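Local coordinates for lipase (Rhizopus chinensis, PDB 6A0W), which probably hydrolyses the ester bonds of triacylglycerols as a class 3 lipase of the alpha/beta-hydrolase fold, its N-terminal segment regulating substrate-binding affinity, at residues A[193-203]-A[219-227]. Residues are numbered along the deposited sequence; the frame is centred on the assembly and turned at random.
Sequences SPKNLSIYTVG and TGIPFHRTV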
loop_
_atom_site.group_PDB
_atom_site.type_symbol
_atom_site.label_atom_id
_atom_site.label_comp_id
_atom_site.label_asym_id
_atom_site.label_seq_id
_atom_site.Cartn_x
_atom_site.Cartn_y
_atom_site.Cartn_z
ATOM N N SER A 193 14.516 -11.557 -3.196
ATOM C CA SER A 193 15.006 -11.380 -1.816
ATOM C C SER A 193 14.994 -9.881 -1.494
ATOM O O SER A 193 14.684 -9.085 -2.389
ATOM C CB SER A 193 16.457 -11.878 -1.710
ATOM O OG SER A 193 17.328 -11.043 -2.454
ATOM N N PRO A 194 15.562 -9.480 -0.335
ATOM C CA PRO A 194 15.625 -8.066 0.004
ATOM C C PRO A 194 16.472 -7.265 -0.937
ATOM O O PRO A 194 16.179 -6.073 -1.125
ATOM C CB PRO A 194 16.235 -8.051 1.397
ATOM C CG PRO A 194 15.737 -9.327 1.990
ATOM C CD PRO A 194 15.806 -10.305 0.857
ATOM N N LYS A 195 17.290 -7.939 -1.738
ATOM C CA LYS A 195 18.097 -7.214 -2.726
ATOM C C LYS A 195 17.293 -6.733 -3.893
ATOM O O LYS A 195 17.729 -5.800 -4.563
ATOM C CB LYS A 195 19.241 -8.066 -3.263
ATOM C CG LYS A 195 20.181 -8.623 -2.188
ATOM C CD LYS A 195 20.837 -9.928 -2.633
ATOM C CE LYS A 195 20.739 -11.006 -1.558
ATOM N NZ LYS A 195 22.105 -11.544 -1.355
ATOM N N ASN A 196 16.220 -7.445 -4.258
ATOM C CA ASN A 196 15.565 -7.142 -5.528
ATOM C C ASN A 196 14.047 -7.114 -5.458
ATOM O O ASN A 196 13.397 -6.998 -6.494
ATOM C CB ASN A 196 16.052 -8.044 -6.673
ATOM C CG ASN A 196 15.710 -9.510 -6.458
ATOM O OD1 ASN A 196 15.320 -9.912 -5.356
ATOM N ND2 ASN A 196 16.008 -10.342 -7.472
ATOM N N LEU A 197 13.502 -7.112 -4.239
ATOM C CA LEU A 197 12.075 -7.019 -4.040
ATOM C C LEU A 197 11.791 -5.987 -2.954
ATOM O O LEU A 197 12.391 -6.033 -1.881
ATOM C CB LEU A 197 11.510 -8.368 -3.600
ATOM C CG LEU A 197 10.062 -8.439 -3.166
ATOM C CD1 LEU A 197 9.168 -8.099 -4.355
ATOM C CD2 LEU A 197 9.726 -9.825 -2.658
ATOM N N SER A 198 10.739 -5.207 -3.171
ATOM C CA SER A 198 10.394 -4.092 -2.284
ATOM C C SER A 198 8.881 -3.880 -2.380
ATOM O O SER A 198 8.306 -4.062 -3.444
ATOM C CB SER A 198 11.125 -2.796 -2.795
ATOM O OG SER A 198 12.278 -2.633 -2.028
ATOM N N ILE A 199 8.282 -3.367 -1.312
ATOM C CA ILE A 199 6.863 -3.140 -1.222
ATOM C C ILE A 199 6.647 -1.667 -0.838
ATOM O O ILE A 199 7.226 -1.175 0.137
ATOM C CB ILE A 199 6.223 -3.996 -0.130
ATOM C CG1 ILE A 199 6.529 -5.511 -0.341
ATOM C CG2 ILE A 199 4.714 -3.830 -0.170
ATOM C CD1 ILE A 199 6.259 -6.371 0.891
ATOM N N TYR A 200 5.828 -0.975 -1.613
ATOM C CA TYR A 200 5.475 0.415 -1.305
ATOM C C TYR A 200 3.990 0.580 -1.289
ATOM O O TYR A 200 3.297 0.234 -2.264
ATOM C CB TYR A 200 6.033 1.370 -2.371
ATOM C CG TYR A 200 7.541 1.520 -2.319
ATOM C CD1 TYR A 200 8.359 0.599 -2.969
ATOM C CD2 TYR A 200 8.140 2.665 -1.764
ATOM C CE1 TYR A 200 9.735 0.682 -2.884
ATOM C CE2 TYR A 200 9.523 2.800 -1.752
ATOM C CZ TYR A 200 10.312 1.827 -2.335
ATOM O OH TYR A 200 11.676 1.921 -2.380
ATOM N N THR A 201 3.526 1.278 -0.263
ATOM C CA THR A 201 2.110 1.542 -0.136
ATOM C C THR A 201 1.813 3.014 0.273
ATOM O O THR A 201 2.643 3.676 0.928
ATOM C CB THR A 201 1.442 0.602 0.898
ATOM O OG1 THR A 201 1.946 0.849 2.208
ATOM C CG2 THR A 201 1.626 -0.879 0.540
ATOM N N VAL A 202 0.578 3.430 -0.021
ATOM C CA VAL A 202 0.005 4.713 0.384
ATOM C C VAL A 202 -1.369 4.444 0.967
ATOM O O VAL A 202 -2.171 3.731 0.347
ATOM C CB VAL A 202 -0.039 5.752 -0.773
ATOM C CG1 VAL A 202 1.365 6.304 -1.014
ATOM C CG2 VAL A 202 -0.576 5.157 -2.066
ATOM N N GLY A 203 -1.588 4.882 2.206
ATOM C CA GLY A 203 -2.861 4.664 2.895
ATOM C C GLY A 203 -3.229 3.195 3.158
ATOM O O GLY A 203 -4.406 2.833 3.246
ATOM N N THR A 219 11.527 -10.937 7.369
ATOM C CA THR A 219 11.926 -11.290 6.008
ATOM C C THR A 219 12.987 -10.350 5.485
ATOM O O THR A 219 13.607 -10.617 4.423
ATOM C CB THR A 219 10.744 -11.250 4.995
ATOM O OG1 THR A 219 10.244 -9.908 4.838
ATOM C CG2 THR A 219 9.579 -12.155 5.442
ATOM N N GLY A 220 13.047 -9.145 6.052
ATOM C CA GLY A 220 13.967 -8.118 5.477
ATOM C C GLY A 220 13.515 -7.530 4.147
ATOM O O GLY A 220 14.197 -6.661 3.593
ATOM N N ILE A 221 12.356 -7.947 3.626
ATOM C CA ILE A 221 11.806 -7.264 2.438
ATOM C C ILE A 221 11.378 -5.831 2.829
ATOM O O ILE A 221 10.513 -5.664 3.694
ATOM C CB ILE A 221 10.552 -7.966 1.870
ATOM C CG1 ILE A 221 10.899 -9.406 1.448
ATOM C CG2 ILE A 221 9.997 -7.194 0.647
ATOM C CD1 ILE A 221 11.967 -9.545 0.381
ATOM N N PRO A 222 11.945 -4.810 2.177
ATOM C CA PRO A 222 11.583 -3.435 2.541
ATOM C C PRO A 222 10.099 -3.172 2.288
ATOM O O PRO A 222 9.575 -3.518 1.244
ATOM C CB PRO A 222 12.456 -2.598 1.587
ATOM C CG PRO A 222 13.651 -3.474 1.350
ATOM C CD PRO A 222 12.993 -4.815 1.134
ATOM N N PHE A 223 9.389 -2.812 3.341
ATOM C CA PHE A 223 7.985 -2.492 3.267
ATOM C C PHE A 223 7.791 -1.031 3.689
ATOM O O PHE A 223 7.917 -0.700 4.860
ATOM C CB PHE A 223 7.245 -3.426 4.223
ATOM C CG PHE A 223 5.765 -3.155 4.359
ATOM C CD1 PHE A 223 5.026 -2.684 3.295
ATOM C CD2 PHE A 223 5.110 -3.419 5.543
ATOM C CE1 PHE A 223 3.680 -2.458 3.432
ATOM C CE2 PHE A 223 3.782 -3.076 5.722
ATOM C CZ PHE A 223 3.049 -2.688 4.635
ATOM N N HIS A 224 7.390 -0.190 2.743
ATOM C CA HIS A 224 7.262 1.242 2.991
ATOM C C HIS A 224 5.795 1.604 3.121
ATOM O O HIS A 224 4.993 1.265 2.248
ATOM C CB HIS A 224 7.850 2.012 1.809
ATOM C CG HIS A 224 9.286 1.732 1.564
ATOM N ND1 HIS A 224 10.290 2.523 2.086
ATOM C CD2 HIS A 224 9.893 0.811 0.776
ATOM C CE1 HIS A 224 11.455 2.052 1.678
ATOM N NE2 HIS A 224 11.239 1.036 0.860
ATOM N N ARG A 225 5.419 2.180 4.262
ATOM C CA ARG A 225 4.054 2.647 4.457
ATOM C C ARG A 225 4.022 4.183 4.495
ATOM O O ARG A 225 4.247 4.789 5.546
ATOM C CB ARG A 225 3.464 2.103 5.745
ATOM C CG ARG A 225 3.389 0.584 5.798
ATOM C CD ARG A 225 2.602 0.099 6.990
ATOM N NE ARG A 225 3.164 0.544 8.247
ATOM C CZ ARG A 225 2.729 1.578 8.960
ATOM N NH1 ARG A 225 1.684 2.294 8.541
ATOM N NH2 ARG A 225 3.283 1.823 10.154
ATOM N N THR A 226 3.638 4.780 3.379
ATOM C CA THR A 226 3.401 6.218 3.329
ATOM C C THR A 226 1.987 6.562 3.778
ATOM O O THR A 226 1.034 5.822 3.504
ATOM C CB THR A 226 3.702 6.786 1.951
ATOM O OG1 THR A 226 5.070 6.527 1.633
ATOM C CG2 THR A 226 3.413 8.319 1.922
ATOM N N VAL A 227 1.911 7.510 4.704
ATOM C CA VAL A 227 0.659 7.996 5.228
ATOM C C VAL A 227 0.501 9.503 5.163
ATOM O O VAL A 227 1.457 10.241 5.400
ATOM C CB VAL A 227 0.192 7.330 6.532
ATOM C CG1 VAL A 227 1.052 6.210 7.027
ATOM C CG2 VAL A 227 -0.420 8.224 7.566
HETATM O O HOH W 1 13.365 -0.124 -0.322
HETATM O O HOH W 2 0.670 3.003 3.778
HETATM O O HOH W 3 5.197 4.199 0.124
#
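Tyr-200 and His-224 lie side by side in an offset stack, ring planes 9° apart and centroids 4.0 Å from each other, with the imidazole CD2 seated over the CE2 side of the phenol. Both side chains turn CG beside their own backbone N (chi1 -71° and -60°), which lays the rings alongside on one face of the sheet. Water 1, in the imidazole plane, joins His-224 NE2 (2.7 Å) to Ser-198 OG. On the face bearing Ile-199 and Thr-201, Ile-199 CG2 meets Phe-223 CD1 obliquely at 3.7 Å, while Thr-201 CG2 abuts the phenyl edge. Ile-221, just ahead of strand 223-228, sets its CG2 against Ile-199 CD1 and reaches Leu-197 CD2 with its CD1 at 3.8 Å. Strands 197-202 and 223-228 are the parallel neighbours of a beta-alpha-beta unit of the alpha/beta-hydrolase sheet, linked through helix 210-218. Backbone hydrogen bonds join them, from Ile-199 N to Pro-222 O (2.9 Å) at one end to Gly-203 N to Thr-226 O (3.1 Å) at the other. Water 3 bridges Thr-201 O and Thr-226 OG1, a hydroxyl also bonded to Ser-250 OG. Farther out, Leu-179 of helix 173-188 packs on Ile-199 and Phe-223, and Tyr-47 meets the Tyr-200 ring.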